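Long-range contacts in tryptophanyl-tRNA synthetase (Thermus thermophilus, PDB 2EL7), which probably catalyses the ATP-dependent attachment of L-tryptophan to tRNA(Trp), as a homodimeric class I aminoacyl-tRNA synthetase: residues V79-E89 against L303-A314; F165-F173 against T317-V325. One frame throughout, in Å; residues are numbered along the deposited sequence.

Contact 1: V79-E89 against L303-A314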
loop_
_atom_site.group_PDB
_atom_site.type_symbol
_atom_site.label_atom_id
_atom_site.label_comp_id
_atom_site.label_asym_id
_atom_site.label_seq_id
_atom_site.Cartn_x
_atom_site.Cartn_y
_atom_site.Cartn_z
ATOM N N VAL A 79 14.280 2.473 -25.000
ATOM C CA VAL A 79 13.974 1.996 -23.654
ATOM C C VAL A 79 12.507 1.937 -23.240
ATOM O O VAL A 79 11.603 2.003 -24.091
ATOM C CB VAL A 79 14.759 2.802 -22.590
ATOM C CG1 VAL A 79 16.212 2.949 -23.035
ATOM C CG2 VAL A 79 14.103 4.175 -22.342
ATOM N N THR A 80 12.279 1.782 -21.931
ATOM C CA THR A 80 10.922 1.700 -21.384
ATOM C C THR A 80 10.790 2.687 -20.257
ATOM O O THR A 80 11.242 2.438 -19.159
ATOM C CB THR A 80 10.613 0.266 -20.901
ATOM O OG1 THR A 80 10.560 -0.585 -22.048
ATOM C CG2 THR A 80 9.268 0.168 -20.172
ATOM N N LEU A 81 10.162 3.819 -20.558
ATOM C CA LEU A 81 9.962 4.918 -19.618
ATOM C C LEU A 81 8.512 5.041 -19.254
ATOM O O LEU A 81 7.662 5.102 -20.131
ATOM C CB LEU A 81 10.417 6.219 -20.256
ATOM C CG LEU A 81 10.336 7.530 -19.467
ATOM C CD1 LEU A 81 11.224 7.458 -18.231
ATOM C CD2 LEU A 81 10.805 8.675 -20.384
ATOM N N PHE A 82 8.237 5.097 -17.957
ATOM C CA PHE A 82 6.874 5.196 -17.464
ATOM C C PHE A 82 6.798 5.897 -16.107
ATOM O O PHE A 82 7.822 6.112 -15.441
ATOM C CB PHE A 82 6.277 3.797 -17.372
ATOM C CG PHE A 82 6.989 2.889 -16.416
ATOM C CD1 PHE A 82 6.563 2.779 -15.106
ATOM C CD2 PHE A 82 8.069 2.117 -16.839
ATOM C CE1 PHE A 82 7.201 1.895 -14.211
ATOM C CE2 PHE A 82 8.712 1.242 -15.970
ATOM C CZ PHE A 82 8.274 1.130 -14.640
ATOM N N VAL A 83 5.581 6.267 -15.713
ATOM C CA VAL A 83 5.338 6.949 -14.446
ATOM C C VAL A 83 4.865 5.931 -13.414
ATOM O O VAL A 83 3.923 5.181 -13.669
ATOM C CB VAL A 83 4.245 8.031 -14.587
ATOM C CG1 VAL A 83 3.918 8.622 -13.208
ATOM C CG2 VAL A 83 4.707 9.112 -15.542
ATOM N N GLN A 84 5.499 5.923 -12.246
ATOM C CA GLN A 84 5.157 4.975 -11.190
ATOM C C GLN A 84 3.645 4.773 -10.996
ATOM O O GLN A 84 3.160 3.651 -11.151
ATOM C CB GLN A 84 5.850 5.400 -9.893
ATOM C CG GLN A 84 5.572 4.539 -8.682
ATOM C CD GLN A 84 6.446 4.927 -7.476
ATOM O OE1 GLN A 84 7.012 6.028 -7.407
ATOM N NE2 GLN A 84 6.550 4.017 -6.526
ATOM N N SER A 85 2.898 5.842 -10.695
ATOM C CA SER A 85 1.440 5.731 -10.506
ATOM C C SER A 85 0.637 5.163 -11.685
ATOM O O SER A 85 -0.529 4.810 -11.520
ATOM C CB SER A 85 0.823 7.089 -10.085
ATOM O OG SER A 85 0.828 8.067 -11.114
ATOM N N HIS A 86 1.226 5.069 -12.872
ATOM C CA HIS A 86 0.493 4.509 -14.008
ATOM C C HIS A 86 0.388 2.989 -13.958
ATOM O O HIS A 86 -0.429 2.409 -14.647
ATOM C CB HIS A 86 1.099 4.976 -15.334
ATOM C CG HIS A 86 0.902 6.443 -15.580
ATOM N ND1 HIS A 86 1.185 7.046 -16.786
ATOM C CD2 HIS A 86 0.470 7.431 -14.755
ATOM C CE1 HIS A 86 0.942 8.345 -16.690
ATOM N NE2 HIS A 86 0.508 8.603 -15.469
ATOM N N VAL A 87 1.206 2.346 -13.134
ATOM C CA VAL A 87 1.116 0.900 -12.958
ATOM C C VAL A 87 0.921 0.699 -11.456
ATOM O O VAL A 87 1.857 0.473 -10.708
ATOM C CB VAL A 87 2.366 0.199 -13.447
ATOM C CG1 VAL A 87 2.184 -1.309 -13.348
ATOM C CG2 VAL A 87 2.638 0.630 -14.882
ATOM N N PRO A 88 -0.326 0.791 -11.006
ATOM C CA PRO A 88 -0.747 0.658 -9.610
ATOM C C PRO A 88 -0.551 -0.687 -8.916
ATOM O O PRO A 88 -0.579 -0.738 -7.683
ATOM C CB PRO A 88 -2.214 1.065 -9.681
ATOM C CG PRO A 88 -2.632 0.404 -10.984
ATOM C CD PRO A 88 -1.502 0.857 -11.897
ATOM N N GLU A 89 -0.381 -1.762 -9.693
ATOM C CA GLU A 89 -0.180 -3.099 -9.151
ATOM C C GLU A 89 0.901 -3.129 -8.066
ATOM O O GLU A 89 0.782 -3.862 -7.089
ATOM C CB GLU A 89 0.254 -4.099 -10.249
ATOM C CG GLU A 89 -0.803 -4.676 -11.184
ATOM C CD GLU A 89 -1.357 -3.673 -12.166
ATOM O OE1 GLU A 89 -0.670 -2.684 -12.486
ATOM O OE2 GLU A 89 -2.487 -3.883 -12.642
ATOM N N LEU A 303 5.306 7.713 -22.621
ATOM C CA LEU A 303 4.899 7.317 -21.274
ATOM C C LEU A 303 3.790 6.257 -21.326
ATOM O O LEU A 303 3.822 5.276 -20.593
ATOM C CB LEU A 303 4.410 8.540 -20.461
ATOM C CG LEU A 303 5.458 9.636 -20.196
ATOM C CD1 LEU A 303 4.874 10.726 -19.328
ATOM C CD2 LEU A 303 6.668 9.011 -19.499
ATOM N N LEU A 304 2.833 6.454 -22.222
ATOM C CA LEU A 304 1.701 5.554 -22.378
ATOM C C LEU A 304 2.165 4.181 -22.808
ATOM O O LEU A 304 1.696 3.166 -22.301
ATOM C CB LEU A 304 0.746 6.115 -23.421
ATOM C CG LEU A 304 -0.720 5.674 -23.361
ATOM C CD1 LEU A 304 -1.370 6.311 -22.135
ATOM C CD2 LEU A 304 -1.472 6.100 -24.652
ATOM N N GLU A 305 3.093 4.161 -23.754
ATOM C CA GLU A 305 3.638 2.920 -24.290
ATOM C C GLU A 305 4.614 2.262 -23.283
ATOM O O GLU A 305 4.691 1.041 -23.190
ATOM C CB GLU A 305 4.352 3.217 -25.629
ATOM C CG GLU A 305 4.344 2.057 -26.636
ATOM C CD GLU A 305 2.978 1.866 -27.313
ATOM O OE1 GLU A 305 2.695 0.735 -27.786
ATOM O OE2 GLU A 305 2.190 2.845 -27.378
ATOM N N GLY A 306 5.360 3.077 -22.547
ATOM C CA GLY A 306 6.264 2.524 -21.574
ATOM C C GLY A 306 5.443 1.807 -20.511
ATOM O O GLY A 306 5.825 0.741 -19.990
ATOM N N ALA A 307 4.288 2.387 -20.201
ATOM C CA ALA A 307 3.416 1.816 -19.196
ATOM C C ALA A 307 2.768 0.501 -19.639
ATOM O O ALA A 307 2.660 -0.437 -18.832
ATOM C CB ALA A 307 2.341 2.838 -18.798
ATOM N N LYS A 308 2.347 0.413 -20.902
ATOM C CA LYS A 308 1.704 -0.816 -21.398
ATOM C C LYS A 308 2.654 -1.970 -21.200
ATOM O O LYS A 308 2.297 -3.009 -20.650
ATOM C CB LYS A 308 1.357 -0.707 -22.890
ATOM C CG LYS A 308 0.459 0.459 -23.205
ATOM C CD LYS A 308 -0.135 0.381 -24.604
ATOM C CE LYS A 308 -0.947 1.656 -24.882
ATOM N NZ LYS A 308 -1.608 1.653 -26.211
ATOM N N ARG A 309 3.877 -1.740 -21.653
ATOM C CA ARG A 309 4.978 -2.685 -21.579
ATOM C C ARG A 309 5.335 -3.112 -20.143
ATOM O O ARG A 309 5.509 -4.300 -19.875
ATOM C CB ARG A 309 6.186 -2.035 -22.257
ATOM C CG ARG A 309 7.352 -2.933 -22.482
ATOM C CD ARG A 309 8.442 -2.141 -23.228
ATOM N NE ARG A 309 7.992 -1.587 -24.504
ATOM C CZ ARG A 309 8.198 -0.330 -24.912
ATOM N NH1 ARG A 309 7.749 0.062 -26.097
ATOM N NH2 ARG A 309 8.836 0.538 -24.147
ATOM N N ALA A 310 5.446 -2.145 -19.226
ATOM C CA ALA A 310 5.782 -2.461 -17.850
ATOM C C ALA A 310 4.616 -3.196 -17.171
ATOM O O ALA A 310 4.825 -4.149 -16.416
ATOM C CB ALA A 310 6.120 -1.184 -17.095
ATOM N N ARG A 311 3.390 -2.748 -17.452
ATOM C CA ARG A 311 2.181 -3.340 -16.883
ATOM C C ARG A 311 1.938 -4.787 -17.333
ATOM O O ARG A 311 1.337 -5.577 -16.605
ATOM C CB ARG A 311 0.963 -2.475 -17.235
ATOM C CG ARG A 311 -0.364 -3.005 -16.671
ATOM C CD ARG A 311 -1.428 -1.916 -16.570
ATOM N NE ARG A 311 -1.574 -1.209 -17.841
ATOM C CZ ARG A 311 -1.271 0.077 -18.033
ATOM N NH1 ARG A 311 -0.815 0.825 -17.026
ATOM N NH2 ARG A 311 -1.374 0.597 -19.258
ATOM N N ALA A 312 2.381 -5.130 -18.536
ATOM C CA ALA A 312 2.219 -6.492 -19.030
ATOM C C ALA A 312 3.012 -7.384 -18.065
ATOM O O ALA A 312 2.535 -8.448 -17.634
ATOM C CB ALA A 312 2.766 -6.616 -20.486
ATOM N N VAL A 313 4.219 -6.942 -17.722
ATOM C CA VAL A 313 5.053 -7.681 -16.773
ATOM C C VAL A 313 4.444 -7.651 -15.359
ATOM O O VAL A 313 4.317 -8.698 -14.721
ATOM C CB VAL A 313 6.487 -7.094 -16.712
ATOM C CG1 VAL A 313 7.259 -7.686 -15.564
ATOM C CG2 VAL A 313 7.212 -7.373 -18.020
ATOM N N ALA A 314 4.052 -6.469 -14.879
ATOM C CA ALA A 314 3.493 -6.328 -13.517
ATOM C C ALA A 314 2.271 -7.201 -13.233
ATOM O O ALA A 314 2.179 -7.809 -12.170
ATOM C CB ALA A 314 3.163 -4.869 -13.223
HETATM O O HOH W 1 3.723 6.038 -17.827
#
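Strand 80-83, an edge strand of the three-stranded parallel sheet of the class I Rossmann-type fold, runs almost perpendicular to helix 303-314 (96°), and their axes close to 6.0 Å. The approach is made at Gly306, whose CA donates a C-H...O contact to Leu81 O at 3.3 Å; a side chain at this position would run into that same oxygen. Phe82 packs on Gly306, Ala307 and Ala310. Its CG sits between the backbone N and carbonyl carbon (chi1 62°), which brings one ring face under Ala310 CB, 3.9 Å from the centroid. Phe82 CB itself rests on the backbone N of Ala307. The ring also meets Tyr140 edge-to-face. Leu303 splits its two methyls: CD2 runs alongside Leu81 CG, whereas CD1 reaches Val83 CG2. At one end of the strand the Arg309 chain bends at chi3 and its NH2 donates to Thr80 OG1, a hydroxyl whose modelled place is uncertain and which also bonds to Arg35 O. Beyond the strand, Val87 CG1 packs on Ala314 CB at 3.7 Å. His86 turns its NE2 to Leu328 O of the second subunit. A water bridges strand and helix, accepting from Val83 N at 2.8 Å and donating to Leu303 O at 2.9 Å, with a weak bond from His86 ND1.

Contact 2: F165-F173 against T317-V325; sequences FNHLFGETF and TMEEVREKV
Lys324 reaches across to Thr172, with Phe169 packed against the root of its chain. Its CB lies 3.9 Å from Phe169 CB, CG and CD run past Phe169 O, CD also nears Thr172 OG1, and CE passes that hydroxyl at 3.7 Å. From CG onward the chain is extended (chi2 -170°, chi3 179°), which carries NZ to Thr172 OG1 at 2.9 Å, a weak bond to Glu171 O, and a salt bridge with Glu320 OE1, met on the anti side of the carboxylate, whose OE2 pairs with Lys141. With alanine in place of Lys324, Glu320 OE1 would probably lose its charge mate here, and Thr172 OG1 and Glu171 O the amine that joins them to the helix. Asn166 OD1 accepts from Thr172 N and Phe173 N and its ND2 donates back to Phe173 O, which probably holds the turn. Val325 CG2 makes a CH-pi contact over one face of the Phe169 ring, 4.2 Å from its centroid, and Val321 spreads CG1 to Phe165 CZ, and CG2 to 3.7 Å from Phe173 CZ. This is the C-terminal end of helix 153-169, left at Gly170 with positive phi, its following turn packed on the last helix.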
loop_
_atom_site.group_PDB
_atom_site.type_symbol
_atom_site.label_atom_id
_atom_site.label_comp_id
_atom_site.label_asym_id
_atom_site.label_seq_id
_atom_site.Cartn_x
_atom_site.Cartn_y
_atom_site.Cartn_z
ATOM N N PHE A 165 10.359 -13.977 0.779
ATOM C CA PHE A 165 9.243 -14.369 -0.056
ATOM C C PHE A 165 9.538 -15.695 -0.746
ATOM O O PHE A 165 8.714 -16.616 -0.705
ATOM C CB PHE A 165 8.935 -13.301 -1.122
ATOM C CG PHE A 165 7.657 -13.560 -1.899
ATOM C CD1 PHE A 165 6.467 -12.899 -1.563
ATOM C CD2 PHE A 165 7.630 -14.491 -2.945
ATOM C CE1 PHE A 165 5.267 -13.161 -2.255
ATOM C CE2 PHE A 165 6.441 -14.764 -3.643
ATOM C CZ PHE A 165 5.257 -14.097 -3.295
ATOM N N ASN A 166 10.696 -15.797 -1.389
ATOM C CA ASN A 166 11.049 -17.035 -2.092
ATOM C C ASN A 166 11.017 -18.279 -1.195
ATOM O O ASN A 166 10.531 -19.331 -1.610
ATOM C CB ASN A 166 12.420 -16.919 -2.765
ATOM C CG ASN A 166 12.427 -15.914 -3.924
ATOM O OD1 ASN A 166 11.379 -15.572 -4.491
ATOM N ND2 ASN A 166 13.615 -15.454 -4.294
ATOM N N HIS A 167 11.512 -18.151 0.032
ATOM C CA HIS A 167 11.525 -19.267 0.960
ATOM C C HIS A 167 10.127 -19.675 1.416
ATOM O O HIS A 167 9.832 -20.877 1.509
ATOM C CB HIS A 167 12.384 -18.932 2.195
ATOM C CG HIS A 167 12.230 -19.913 3.325
ATOM N ND1 HIS A 167 12.639 -21.227 3.234
ATOM C CD2 HIS A 167 11.738 -19.758 4.580
ATOM C CE1 HIS A 167 12.414 -21.838 4.387
ATOM N NE2 HIS A 167 11.869 -20.968 5.221
ATOM N N LEU A 168 9.277 -18.688 1.709
ATOM C CA LEU A 168 7.907 -18.945 2.177
ATOM C C LEU A 168 6.886 -19.353 1.107
ATOM O O LEU A 168 5.935 -20.047 1.417
ATOM C CB LEU A 168 7.325 -17.705 2.876
ATOM C CG LEU A 168 8.014 -17.023 4.054
ATOM C CD1 LEU A 168 7.304 -15.690 4.350
ATOM C CD2 LEU A 168 7.987 -17.944 5.275
ATOM N N PHE A 169 7.041 -18.903 -0.136
ATOM C CA PHE A 169 6.032 -19.252 -1.121
ATOM C C PHE A 169 6.496 -19.924 -2.392
ATOM O O PHE A 169 5.660 -20.240 -3.229
ATOM C CB PHE A 169 5.211 -18.003 -1.504
ATOM C CG PHE A 169 4.754 -17.184 -0.324
ATOM C CD1 PHE A 169 5.343 -15.943 -0.048
ATOM C CD2 PHE A 169 3.737 -17.649 0.519
ATOM C CE1 PHE A 169 4.928 -15.174 1.043
ATOM C CE2 PHE A 169 3.313 -16.892 1.619
ATOM C CZ PHE A 169 3.906 -15.652 1.884
ATOM N N GLY A 170 7.795 -20.162 -2.540
ATOM C CA GLY A 170 8.299 -20.768 -3.765
ATOM C C GLY A 170 9.111 -19.717 -4.510
ATOM O O GLY A 170 8.734 -18.540 -4.495
ATOM N N GLU A 171 10.206 -20.112 -5.162
ATOM C CA GLU A 171 11.074 -19.156 -5.856
ATOM C C GLU A 171 10.279 -18.237 -6.763
ATOM O O GLU A 171 9.623 -18.684 -7.698
ATOM C CB GLU A 171 12.168 -19.871 -6.674
ATOM C CG GLU A 171 13.258 -18.890 -7.169
ATOM C CD GLU A 171 14.365 -19.535 -7.994
ATOM O OE1 GLU A 171 14.042 -20.113 -9.052
ATOM O OE2 GLU A 171 15.558 -19.447 -7.592
ATOM N N THR A 172 10.344 -16.940 -6.504
ATOM C CA THR A 172 9.569 -16.018 -7.311
ATOM C C THR A 172 10.317 -14.792 -7.802
ATOM O O THR A 172 10.159 -14.385 -8.963
ATOM C CB THR A 172 8.354 -15.504 -6.529
ATOM O OG1 THR A 172 7.576 -16.613 -6.051
ATOM C CG2 THR A 172 7.511 -14.631 -7.413
ATOM N N PHE A 173 11.116 -14.206 -6.912
ATOM C CA PHE A 173 11.825 -12.977 -7.213
ATOM C C PHE A 173 13.345 -13.056 -7.221
ATOM O O PHE A 173 13.943 -13.816 -6.462
ATOM C CB PHE A 173 11.441 -11.898 -6.189
ATOM C CG PHE A 173 9.987 -11.524 -6.182
ATOM C CD1 PHE A 173 9.174 -11.886 -5.126
ATOM C CD2 PHE A 173 9.457 -10.733 -7.187
ATOM C CE1 PHE A 173 7.843 -11.459 -5.059
ATOM C CE2 PHE A 173 8.134 -10.297 -7.135
ATOM C CZ PHE A 173 7.323 -10.662 -6.065
ATOM N N THR A 317 3.370 -10.712 -12.887
ATOM C CA THR A 317 3.966 -10.907 -11.574
ATOM C C THR A 317 2.931 -10.945 -10.476
ATOM O O THR A 317 2.990 -11.795 -9.590
ATOM C CB THR A 317 4.965 -9.797 -11.175
ATOM O OG1 THR A 317 6.054 -9.734 -12.113
ATOM C CG2 THR A 317 5.524 -10.106 -9.777
ATOM N N MET A 318 1.987 -10.015 -10.522
ATOM C CA MET A 318 0.957 -9.936 -9.501
ATOM C C MET A 318 0.027 -11.172 -9.512
ATOM O O MET A 318 -0.521 -11.551 -8.480
ATOM C CB MET A 318 0.159 -8.630 -9.679
ATOM C CG MET A 318 -0.595 -8.160 -8.436
ATOM S SD MET A 318 0.563 -7.896 -7.033
ATOM C CE MET A 318 -0.062 -8.994 -5.837
ATOM N N GLU A 319 -0.161 -11.806 -10.659
ATOM C CA GLU A 319 -1.010 -12.986 -10.677
ATOM C C GLU A 319 -0.219 -14.091 -10.018
ATOM O O GLU A 319 -0.749 -14.851 -9.222
ATOM C CB GLU A 319 -1.397 -13.383 -12.105
ATOM C CG GLU A 319 -2.646 -12.675 -12.602
ATOM C CD GLU A 319 -2.954 -12.987 -14.054
ATOM O OE1 GLU A 319 -3.222 -14.171 -14.355
ATOM O OE2 GLU A 319 -2.919 -12.047 -14.891
ATOM N N GLU A 320 1.062 -14.178 -10.354
ATOM C CA GLU A 320 1.919 -15.180 -9.750
ATOM C C GLU A 320 1.885 -15.046 -8.215
ATOM O O GLU A 320 1.689 -16.036 -7.509
ATOM C CB GLU A 320 3.337 -15.020 -10.278
ATOM C CG GLU A 320 4.290 -16.086 -9.858
ATOM C CD GLU A 320 5.698 -15.792 -10.336
ATOM O OE1 GLU A 320 6.613 -16.627 -10.104
ATOM O OE2 GLU A 320 5.883 -14.718 -10.952
ATOM N N VAL A 321 2.043 -13.825 -7.697
ATOM C CA VAL A 321 2.017 -13.594 -6.243
ATOM C C VAL A 321 0.666 -13.911 -5.593
ATOM O O VAL A 321 0.612 -14.606 -4.590
ATOM C CB VAL A 321 2.409 -12.123 -5.875
ATOM C CG1 VAL A 321 2.190 -11.872 -4.377
ATOM C CG2 VAL A 321 3.863 -11.858 -6.236
ATOM N N ARG A 322 -0.428 -13.423 -6.157
ATOM C CA ARG A 322 -1.737 -13.688 -5.563
ATOM C C ARG A 322 -1.987 -15.189 -5.378
ATOM O O ARG A 322 -2.542 -15.632 -4.362
ATOM C CB ARG A 322 -2.856 -13.041 -6.416
ATOM C CG ARG A 322 -2.883 -11.518 -6.296
ATOM C CD ARG A 322 -4.089 -10.830 -6.907
ATOM N NE ARG A 322 -3.892 -10.678 -8.335
ATOM C CZ ARG A 322 -3.961 -9.534 -9.009
ATOM N NH1 ARG A 322 -3.744 -9.558 -10.312
ATOM N NH2 ARG A 322 -4.237 -8.377 -8.410
ATOM N N GLU A 323 -1.552 -15.973 -6.346
ATOM C CA GLU A 323 -1.741 -17.420 -6.303
ATOM C C GLU A 323 -0.860 -18.130 -5.266
ATOM O O GLU A 323 -1.330 -19.025 -4.558
ATOM C CB GLU A 323 -1.460 -17.996 -7.678
ATOM C CG GLU A 323 -1.749 -19.458 -7.782
ATOM C CD GLU A 323 -0.799 -20.133 -8.736
ATOM O OE1 GLU A 323 0.396 -20.290 -8.374
ATOM O OE2 GLU A 323 -1.240 -20.488 -9.854
ATOM N N LYS A 324 0.414 -17.723 -5.185
ATOM C CA LYS A 324 1.365 -18.313 -4.248
ATOM C C LYS A 324 1.099 -17.932 -2.800
ATOM O O LYS A 324 1.416 -18.675 -1.887
ATOM C CB LYS A 324 2.798 -17.931 -4.629
ATOM C CG LYS A 324 3.297 -18.609 -5.915
ATOM C CD LYS A 324 4.791 -18.395 -6.139
ATOM C CE LYS A 324 5.253 -19.103 -7.393
ATOM N NZ LYS A 324 6.532 -18.545 -7.905
ATOM N N VAL A 325 0.521 -16.760 -2.601
ATOM C CA VAL A 325 0.181 -16.257 -1.273
ATOM C C VAL A 325 -1.092 -16.990 -0.825
ATOM O O VAL A 325 -1.489 -16.932 0.336
ATOM C CB VAL A 325 -0.010 -14.707 -1.371
ATOM C CG1 VAL A 325 -1.213 -14.238 -0.592
ATOM C CG2 VAL A 325 1.270 -14.020 -0.921
#

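Both contacts use helix 296-324, which meets the edge strand of the sheet in contact 1 and the end of helix 153-169 in contact 2. Their centres are about 21 Å apart, and they touch where Glu89 O meets Met318 SD at 4.0 Å. Contact 1 is nearer the predicted tryptophan site: the side chain of Phe82 is about 5 Å from that of Asp136, against about 10 Å for Phe173 in contact 2. Val83 is also about 8 Å from Pro10 of the predicted ATP site, side chain to side chain. Each contact also reaches the second subunit, through His86 and Leu304 in contact 1 and Phe169 and Val325 in contact 2, consistent with a helix close to the dimer interface.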